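Local coordinates for protein thiosulfate sulfurtransferase (Pseudomonas aeruginosa, PDB 1YT8) that probably transfers sulfur from thiosulfate to cyanide, using a chain of repeated rhodanese-like domains, at residues 115-120 and 509-514; 121-126 and 198-203. All blocks are in the same frame, centred on the assembly; numbering follows the deposited sequence.

Interaction 1. Residues 115-120 and 509-514; sequences PSKAFG and DWEFGL
Leu514, at the head of helix 514-521, lays its CD1 methyl against the backbone of Ala118, and this is where the contact is tightest: Leu514 CD1 lies 3.6 Å from Ala118 CA. The same methyl reaches the flank of Lys117, whose CB is 4.2 Å from Leu514 CD1. Beside it the Leu514 CB and Ala118 CB atoms meet at 4.1 Å. With Leu514 CG anti to its own carbonyl carbon (chi1 -74°), the branch leans toward helix 114-127, while its second methyl, CD2, sits over one face of the Trp510 indole, 3.5 Å above the plane and offset toward the rim. Leu514 thus fills the angle between the helix and the tryptophan.

Lys117 meets the indole at its edge. Its fully extended chain runs roughly at right angles to the Trp510 side chain and passes in the plane of the ring, with Lys117 CD 3.8 Å from Trp510 CH2. Trp510 is the partly exposed residue of the contact.

The approach of Glu511 is looser. Glu511 OE2 lies 4.2 Å from Lys117 CD, its nearest approach to that residue, and Lys117 NZ and Glu511 OE2 remain 5.4 Å apart. The Glu511 side chain touches Arg196 and Thr197 and is about 5 Å from the bound sulfite, so the contact borders the anion pocket.

No hydrogen bond crosses between the segments, which therefore meet by van der Waals contact alone. The lysine contributes its aliphatic stem here, while its amine forms a salt bridge with Asp111 and joins the helices one turn earlier through a hydrogen bond to Tyr507.

Interaction 2. Residues 121-126 and 198-203; sequences ELVEAE and RSIIGT. With SO3 (sulfite ion), chain B.
The sulfite pocket of the rhodanese-like domain at 133-228 lies at the start of helix 197-208, and this contact packs helix 114-127 against the first turns of that same helix. Ile200 is the wedge. Its CG2 methyl sits 4.0 Å from Glu124 N and 4.1 Å from Val123 CG1, while its CD1 reaches the other way along the helix to Glu124 CB and to within 4.0 Å of Glu121 OE2. The side chains of Val123 and Ile200 run antiparallel alongside one another, whereas both glutamates lie across the isoleucine nearly perpendicular to it. At the neighbouring position, Val123 CG2 touches Ile201 CD1 at 4.2 Å, and Trp341 of helix 334-344 touches both Val123 and Ile201.

The axes of the two helical segments cross at 52° and approach to 9.3 Å. Helix 197-208 follows strand 188-192, the central strand of a five-stranded parallel sheet ordered 1-5-4-2-3, and the loop of Cys193 to Arg196 between them wraps the anion as the active-site loop of rhodaneses does. Sulfite O3 accepts from Arg198 N at 2.7 Å and from Arg198 NE at 3.0 Å, both nearly straight. The side chain, bent at chi3 (-67°), brings its guanidinium edge round to the ion, so that Arg198 NH2 also donates to sulfite O1 at 2.9 Å. Ala194 N and Gly195 N complete this set of donors, and Glu157 pairs with Arg198 NH1, probably steadying the guanidinium. Glu121 and Glu124, which both touch Ile200, form salt bridges with Arg196, another residue of the pocket.

Both contacts are buried and use successive turns of helix 114-127, their centres about 10 Å apart. Interaction 1 brings a C-terminal helix onto the early turns, and interaction 2 sets the later turns against the helix that starts at the anion pocket. They adjoin where the carbonyl of Gly120 meets Ile200 and where Phe119 reaches Ile201, and the Glu511 backbone packs on Glu121. Neither has a hydrogen bond between its segments, yet the polar surroundings differ: the lysine of 115-120 turns to Asp111 and Tyr507, whereas the glutamates of 121-126 form salt bridges with Arg196. Only interaction 2 includes a residue that binds sulfite directly.

Interaction 1. Residues 115-120 and 509-514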
ATOM      1  N   PRO A 115     -10.740  -1.212  -3.782  1.00 10.71           N
ATOM      2  CA  PRO A 115     -11.445   0.020  -4.153  1.00 10.93           C
ATOM      3  C   PRO A 115     -10.725   0.740  -5.297  1.00 11.62           C
ATOM      4  O   PRO A 115     -11.352   1.187  -6.263  1.00 11.04           O
ATOM      5  CB  PRO A 115     -11.428   0.828  -2.859  1.00 12.11           C
ATOM      6  CG  PRO A 115     -11.504  -0.242  -1.804  1.00 12.80           C
ATOM      7  CD  PRO A 115     -10.518  -1.276  -2.326  1.00 10.01           C
ATOM      8  N   SER A 116      -9.405   0.838  -5.187  1.00  9.67           N
ATOM      9  CA  SER A 116      -8.602   1.500  -6.210  1.00 11.19           C
ATOM     10  C   SER A 116      -8.689   0.816  -7.570  1.00 10.34           C
ATOM     11  O   SER A 116      -8.818   1.481  -8.604  1.00 12.50           O
ATOM     12  CB  SER A 116      -7.135   1.564  -5.775  1.00 10.59           C
ATOM     13  OG  SER A 116      -6.981   2.335  -4.597  1.00 12.95           O
ATOM     14  N   LYS A 117      -8.612  -0.511  -7.574  1.00 11.92           N
ATOM     15  CA  LYS A 117      -8.665  -1.261  -8.824  1.00 11.73           C
ATOM     16  C   LYS A 117     -10.060  -1.295  -9.435  1.00 11.26           C
ATOM     17  O   LYS A 117     -10.212  -1.211 -10.656  1.00 10.26           O
ATOM     18  CB  LYS A 117      -8.149  -2.682  -8.600  1.00 13.28           C
ATOM     19  CG  LYS A 117      -6.721  -2.721  -8.091  1.00 12.63           C
ATOM     20  CD  LYS A 117      -6.277  -4.137  -7.788  1.00 11.46           C
ATOM     21  CE  LYS A 117      -4.830  -4.161  -7.329  1.00 11.03           C
ATOM     22  NZ  LYS A 117      -4.402  -5.549  -6.990  1.00 13.69           N
ATOM     23  N   ALA A 118     -11.075  -1.425  -8.586  1.00 12.21           N
ATOM     24  CA  ALA A 118     -12.452  -1.445  -9.059  1.00 10.84           C
ATOM     25  C   ALA A 118     -12.765  -0.074  -9.649  1.00 11.38           C
ATOM     26  O   ALA A 118     -13.455   0.039 -10.667  1.00 11.11           O
ATOM     27  CB  ALA A 118     -13.395  -1.757  -7.906  1.00 10.41           C
ATOM     28  N   PHE A 119     -12.253   0.974  -9.008  1.00 12.83           N
ATOM     29  CA  PHE A 119     -12.473   2.328  -9.507  1.00 11.98           C
ATOM     30  C   PHE A 119     -11.847   2.476 -10.893  1.00 11.91           C
ATOM     31  O   PHE A 119     -12.418   3.113 -11.776  1.00 11.43           O
ATOM     32  CB  PHE A 119     -11.858   3.376  -8.574  1.00 12.83           C
ATOM     33  CG  PHE A 119     -11.941   4.779  -9.118  1.00 14.31           C
ATOM     34  CD1 PHE A 119     -13.168   5.430  -9.213  1.00 13.26           C
ATOM     35  CD2 PHE A 119     -10.802   5.428  -9.582  1.00 12.56           C
ATOM     36  CE1 PHE A 119     -13.264   6.713  -9.768  1.00 14.44           C
ATOM     37  CE2 PHE A 119     -10.884   6.709 -10.140  1.00 14.57           C
ATOM     38  CZ  PHE A 119     -12.124   7.352 -10.231  1.00 14.63           C
ATOM     39  N   GLY A 120     -10.668   1.887 -11.077  1.00 11.97           N
ATOM     40  CA  GLY A 120     -10.004   1.970 -12.365  1.00 13.03           C
ATOM     41  C   GLY A 120     -10.865   1.398 -13.478  1.00 13.67           C
ATOM     42  O   GLY A 120     -10.944   1.959 -14.578  1.00 10.70           O
ATOM     43  N   ASP A 509      -9.255 -11.534 -15.582  1.00 15.07           N
ATOM     44  CA  ASP A 509     -10.653 -11.948 -15.540  1.00 16.43           C
ATOM     45  C   ASP A 509     -11.314 -11.406 -14.281  1.00 16.63           C
ATOM     46  O   ASP A 509     -12.478 -11.011 -14.304  1.00 16.25           O
ATOM     47  CB  ASP A 509     -10.782 -13.474 -15.560  1.00 17.28           C
ATOM     48  CG  ASP A 509     -10.278 -14.092 -16.849  1.00 20.94           C
ATOM     49  OD1 ASP A 509     -10.355 -13.434 -17.904  1.00 21.32           O
ATOM     50  OD2 ASP A 509      -9.815 -15.251 -16.806  1.00 24.72           O
ATOM     51  N   TRP A 510     -10.569 -11.395 -13.179  1.00 16.04           N
ATOM     52  CA  TRP A 510     -11.098 -10.880 -11.926  1.00 16.37           C
ATOM     53  C   TRP A 510     -11.430  -9.393 -12.072  1.00 15.20           C
ATOM     54  O   TRP A 510     -12.507  -8.949 -11.675  1.00 17.45           O
ATOM     55  CB  TRP A 510     -10.088 -11.087 -10.792  1.00 15.58           C
ATOM     56  CG  TRP A 510     -10.417 -10.305  -9.555  1.00 15.95           C
ATOM     57  CD1 TRP A 510     -11.448 -10.527  -8.688  1.00 13.88           C
ATOM     58  CD2 TRP A 510      -9.734  -9.139  -9.081  1.00 15.87           C
ATOM     59  NE1 TRP A 510     -11.452  -9.568  -7.702  1.00 15.30           N
ATOM     60  CE2 TRP A 510     -10.410  -8.703  -7.919  1.00 14.43           C
ATOM     61  CE3 TRP A 510      -8.616  -8.420  -9.527  1.00 14.73           C
ATOM     62  CZ2 TRP A 510     -10.008  -7.577  -7.197  1.00 13.86           C
ATOM     63  CZ3 TRP A 510      -8.214  -7.296  -8.807  1.00 16.11           C
ATOM     64  CH2 TRP A 510      -8.911  -6.888  -7.652  1.00 15.52           C
ATOM     65  N   GLU A 511     -10.516  -8.621 -12.653  1.00 13.89           N
ATOM     66  CA  GLU A 511     -10.766  -7.192 -12.826  1.00 15.87           C
ATOM     67  C   GLU A 511     -11.954  -6.946 -13.754  1.00 15.33           C
ATOM     68  O   GLU A 511     -12.695  -5.978 -13.579  1.00 17.02           O
ATOM     69  CB  GLU A 511      -9.506  -6.480 -13.344  1.00 16.08           C
ATOM     70  CG  GLU A 511      -8.345  -6.533 -12.348  1.00 17.22           C
ATOM     71  CD  GLU A 511      -7.166  -5.649 -12.726  1.00 20.73           C
ATOM     72  OE1 GLU A 511      -6.719  -5.699 -13.892  1.00 21.85           O
ATOM     73  OE2 GLU A 511      -6.671  -4.914 -11.847  1.00 21.42           O
ATOM     74  N   PHE A 512     -12.147  -7.840 -14.720  1.00 14.88           N
ATOM     75  CA  PHE A 512     -13.253  -7.736 -15.673  1.00 17.16           C
ATOM     76  C   PHE A 512     -14.615  -7.769 -14.974  1.00 16.74           C
ATOM     77  O   PHE A 512     -15.606  -7.254 -15.499  1.00 16.41           O
ATOM     78  CB  PHE A 512     -13.178  -8.891 -16.678  1.00 22.92           C
ATOM     79  CG  PHE A 512     -14.222  -8.830 -17.769  1.00 26.65           C
ATOM     80  CD1 PHE A 512     -14.071  -7.967 -18.851  1.00 29.19           C
ATOM     81  CD2 PHE A 512     -15.356  -9.638 -17.712  1.00 29.44           C
ATOM     82  CE1 PHE A 512     -15.035  -7.910 -19.866  1.00 31.21           C
ATOM     83  CE2 PHE A 512     -16.327  -9.590 -18.719  1.00 30.11           C
ATOM     84  CZ  PHE A 512     -16.164  -8.723 -19.798  1.00 30.50           C
ATOM     85  N   GLY A 513     -14.670  -8.375 -13.792  1.00 15.39           N
ATOM     86  CA  GLY A 513     -15.937  -8.458 -13.083  1.00 14.55           C
ATOM     87  C   GLY A 513     -16.136  -7.472 -11.945  1.00 14.59           C
ATOM     88  O   GLY A 513     -17.161  -7.521 -11.262  1.00 14.12           O
ATOM     89  N   LEU A 514     -15.184  -6.566 -11.745  1.00 11.95           N
ATOM     90  CA  LEU A 514     -15.270  -5.601 -10.649  1.00 12.35           C
ATOM     91  C   LEU A 514     -16.399  -4.576 -10.698  1.00 12.64           C
ATOM     92  O   LEU A 514     -17.011  -4.287  -9.673  1.00 13.52           O
ATOM     93  CB  LEU A 514     -13.936  -4.867 -10.486  1.00 12.08           C
ATOM     94  CG  LEU A 514     -12.818  -5.700  -9.859  1.00 13.30           C
ATOM     95  CD1 LEU A 514     -11.540  -4.885  -9.824  1.00 11.95           C
ATOM     96  CD2 LEU A 514     -13.225  -6.125  -8.453  1.00 14.27           C
TER

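Interaction 2. Residues 121-126 and 198-203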
ATOM      1  N   GLU A 121     -11.520   0.279 -13.194  1.00 12.94           N
ATOM      2  CA  GLU A 121     -12.379  -0.352 -14.181  1.00 12.44           C
ATOM      3  C   GLU A 121     -13.593   0.530 -14.460  1.00 13.19           C
ATOM      4  O   GLU A 121     -14.075   0.583 -15.592  1.00 12.48           O
ATOM      5  CB  GLU A 121     -12.828  -1.735 -13.698  1.00 14.01           C
ATOM      6  CG  GLU A 121     -11.696  -2.765 -13.577  1.00 13.86           C
ATOM      7  CD  GLU A 121     -10.907  -2.945 -14.868  1.00 16.27           C
ATOM      8  OE1 GLU A 121     -11.527  -2.946 -15.957  1.00 16.95           O
ATOM      9  OE2 GLU A 121      -9.667  -3.101 -14.795  1.00 16.41           O
ATOM     10  N   LEU A 122     -14.081   1.216 -13.428  1.00 10.54           N
ATOM     11  CA  LEU A 122     -15.231   2.113 -13.571  1.00 12.29           C
ATOM     12  C   LEU A 122     -14.884   3.273 -14.502  1.00 11.65           C
ATOM     13  O   LEU A 122     -15.715   3.702 -15.313  1.00 15.46           O
ATOM     14  CB  LEU A 122     -15.658   2.661 -12.206  1.00 12.83           C
ATOM     15  CG  LEU A 122     -16.906   3.554 -12.190  1.00 14.19           C
ATOM     16  CD1 LEU A 122     -18.126   2.738 -12.630  1.00 15.92           C
ATOM     17  CD2 LEU A 122     -17.127   4.104 -10.789  1.00 14.79           C
ATOM     18  N   VAL A 123     -13.662   3.785 -14.377  1.00 11.88           N
ATOM     19  CA  VAL A 123     -13.216   4.881 -15.226  1.00 12.34           C
ATOM     20  C   VAL A 123     -13.243   4.453 -16.696  1.00 14.03           C
ATOM     21  O   VAL A 123     -13.785   5.175 -17.540  1.00 13.78           O
ATOM     22  CB  VAL A 123     -11.788   5.362 -14.829  1.00 11.62           C
ATOM     23  CG1 VAL A 123     -11.270   6.381 -15.840  1.00 11.08           C
ATOM     24  CG2 VAL A 123     -11.825   6.003 -13.438  1.00 10.96           C
ATOM     25  N   GLU A 124     -12.684   3.283 -17.011  1.00 13.95           N
ATOM     26  CA  GLU A 124     -12.686   2.825 -18.399  1.00 16.08           C
ATOM     27  C   GLU A 124     -14.106   2.586 -18.890  1.00 16.38           C
ATOM     28  O   GLU A 124     -14.446   2.917 -20.027  1.00 16.11           O
ATOM     29  CB  GLU A 124     -11.886   1.529 -18.578  1.00 18.48           C
ATOM     30  CG  GLU A 124     -11.701   1.167 -20.057  1.00 22.56           C
ATOM     31  CD  GLU A 124     -10.969  -0.143 -20.279  1.00 24.91           C
ATOM     32  OE1 GLU A 124     -11.567  -1.213 -20.038  1.00 27.02           O
ATOM     33  OE2 GLU A 124      -9.793  -0.102 -20.695  1.00 27.80           O
ATOM     34  N   ALA A 125     -14.937   2.003 -18.034  1.00 15.70           N
ATOM     35  CA  ALA A 125     -16.321   1.725 -18.409  1.00 16.90           C
ATOM     36  C   ALA A 125     -17.088   3.011 -18.723  1.00 18.07           C
ATOM     37  O   ALA A 125     -17.867   3.067 -19.679  1.00 18.43           O
ATOM     38  CB  ALA A 125     -17.018   0.960 -17.288  1.00 15.96           C
ATOM     39  N   GLU A 126     -16.854   4.048 -17.924  1.00 16.48           N
ATOM     40  CA  GLU A 126     -17.544   5.323 -18.098  1.00 17.08           C
ATOM     41  C   GLU A 126     -16.963   6.256 -19.151  1.00 17.57           C
ATOM     42  O   GLU A 126     -17.708   6.925 -19.868  1.00 18.03           O
ATOM     43  CB  GLU A 126     -17.600   6.074 -16.765  1.00 19.07           C
ATOM     44  CG  GLU A 126     -18.411   5.373 -15.687  1.00 21.12           C
ATOM     45  CD  GLU A 126     -19.855   5.172 -16.092  1.00 24.72           C
ATOM     46  OE1 GLU A 126     -20.545   6.179 -16.352  1.00 25.09           O
ATOM     47  OE2 GLU A 126     -20.300   4.007 -16.155  1.00 27.67           O
ATOM     48  N   ARG A 198      -3.308   1.128 -13.089  1.00  9.97           N
ATOM     49  CA  ARG A 198      -2.531   2.351 -13.231  1.00 11.59           C
ATOM     50  C   ARG A 198      -2.416   2.846 -14.674  1.00 10.43           C
ATOM     51  O   ARG A 198      -2.220   4.040 -14.901  1.00 12.44           O
ATOM     52  CB  ARG A 198      -1.153   2.172 -12.580  1.00 11.19           C
ATOM     53  CG  ARG A 198      -1.229   2.247 -11.047  1.00  9.05           C
ATOM     54  CD  ARG A 198       0.043   1.762 -10.351  1.00 13.75           C
ATOM     55  NE  ARG A 198       0.251   0.330 -10.541  1.00 12.62           N
ATOM     56  CZ  ARG A 198       1.237  -0.370  -9.984  1.00 14.96           C
ATOM     57  NH1 ARG A 198       2.120   0.222  -9.189  1.00 11.40           N
ATOM     58  NH2 ARG A 198       1.348  -1.664 -10.238  1.00 12.74           N
ATOM     59  N   SER A 199      -2.558   1.951 -15.650  1.00 11.10           N
ATOM     60  CA  SER A 199      -2.482   2.375 -17.049  1.00 11.75           C
ATOM     61  C   SER A 199      -3.755   3.125 -17.435  1.00 10.30           C
ATOM     62  O   SER A 199      -3.707   4.078 -18.216  1.00 12.50           O
ATOM     63  CB  SER A 199      -2.265   1.179 -17.992  1.00  9.30           C
ATOM     64  OG  SER A 199      -3.436   0.389 -18.142  1.00 12.86           O
ATOM     65  N   ILE A 200      -4.893   2.697 -16.889  1.00 11.76           N
ATOM     66  CA  ILE A 200      -6.173   3.352 -17.172  1.00 12.43           C
ATOM     67  C   ILE A 200      -6.186   4.739 -16.520  1.00 11.57           C
ATOM     68  O   ILE A 200      -6.528   5.736 -17.157  1.00 12.59           O
ATOM     69  CB  ILE A 200      -7.369   2.531 -16.619  1.00 11.88           C
ATOM     70  CG1 ILE A 200      -7.500   1.212 -17.383  1.00 10.12           C
ATOM     71  CG2 ILE A 200      -8.665   3.337 -16.746  1.00 12.23           C
ATOM     72  CD1 ILE A 200      -8.457   0.213 -16.738  1.00 14.59           C
ATOM     73  N   ILE A 201      -5.812   4.792 -15.246  1.00  9.76           N
ATOM     74  CA  ILE A 201      -5.778   6.047 -14.507  1.00 11.60           C
ATOM     75  C   ILE A 201      -4.774   7.014 -15.140  1.00 11.34           C
ATOM     76  O   ILE A 201      -5.045   8.211 -15.264  1.00 11.99           O
ATOM     77  CB  ILE A 201      -5.397   5.810 -13.023  1.00 14.33           C
ATOM     78  CG1 ILE A 201      -6.450   4.927 -12.343  1.00 14.22           C
ATOM     79  CG2 ILE A 201      -5.262   7.138 -12.292  1.00 14.41           C
ATOM     80  CD1 ILE A 201      -7.842   5.539 -12.311  1.00 16.37           C
ATOM     81  N   GLY A 202      -3.621   6.491 -15.548  1.00  9.61           N
ATOM     82  CA  GLY A 202      -2.610   7.333 -16.160  1.00 10.93           C
ATOM     83  C   GLY A 202      -3.044   7.882 -17.508  1.00 11.36           C
ATOM     84  O   GLY A 202      -2.831   9.056 -17.814  1.00 12.13           O
ATOM     85  N   THR A 203      -3.650   7.030 -18.327  1.00 11.28           N
ATOM     86  CA  THR A 203      -4.110   7.461 -19.641  1.00 11.99           C
ATOM     87  C   THR A 203      -5.217   8.496 -19.486  1.00 11.59           C
ATOM     88  O   THR A 203      -5.194   9.540 -20.134  1.00 13.13           O
ATOM     89  CB  THR A 203      -4.636   6.272 -20.464  1.00 11.84           C
ATOM     90  OG1 THR A 203      -3.575   5.333 -20.672  1.00 12.60           O
ATOM     91  CG2 THR A 203      -5.157   6.741 -21.821  1.00 12.20           C
TER
HETATM   92  S   SO3 B 540      -1.454  -2.156 -12.941  1.00 26.35           S
HETATM   93  O1  SO3 B 540      -0.073  -2.600 -12.638  1.00 22.06           O
HETATM   94  O2  SO3 B 540      -2.413  -3.274 -12.805  1.00 28.52           O
HETATM   95  O3  SO3 B 540      -1.868  -0.995 -12.109  1.00 20.72           O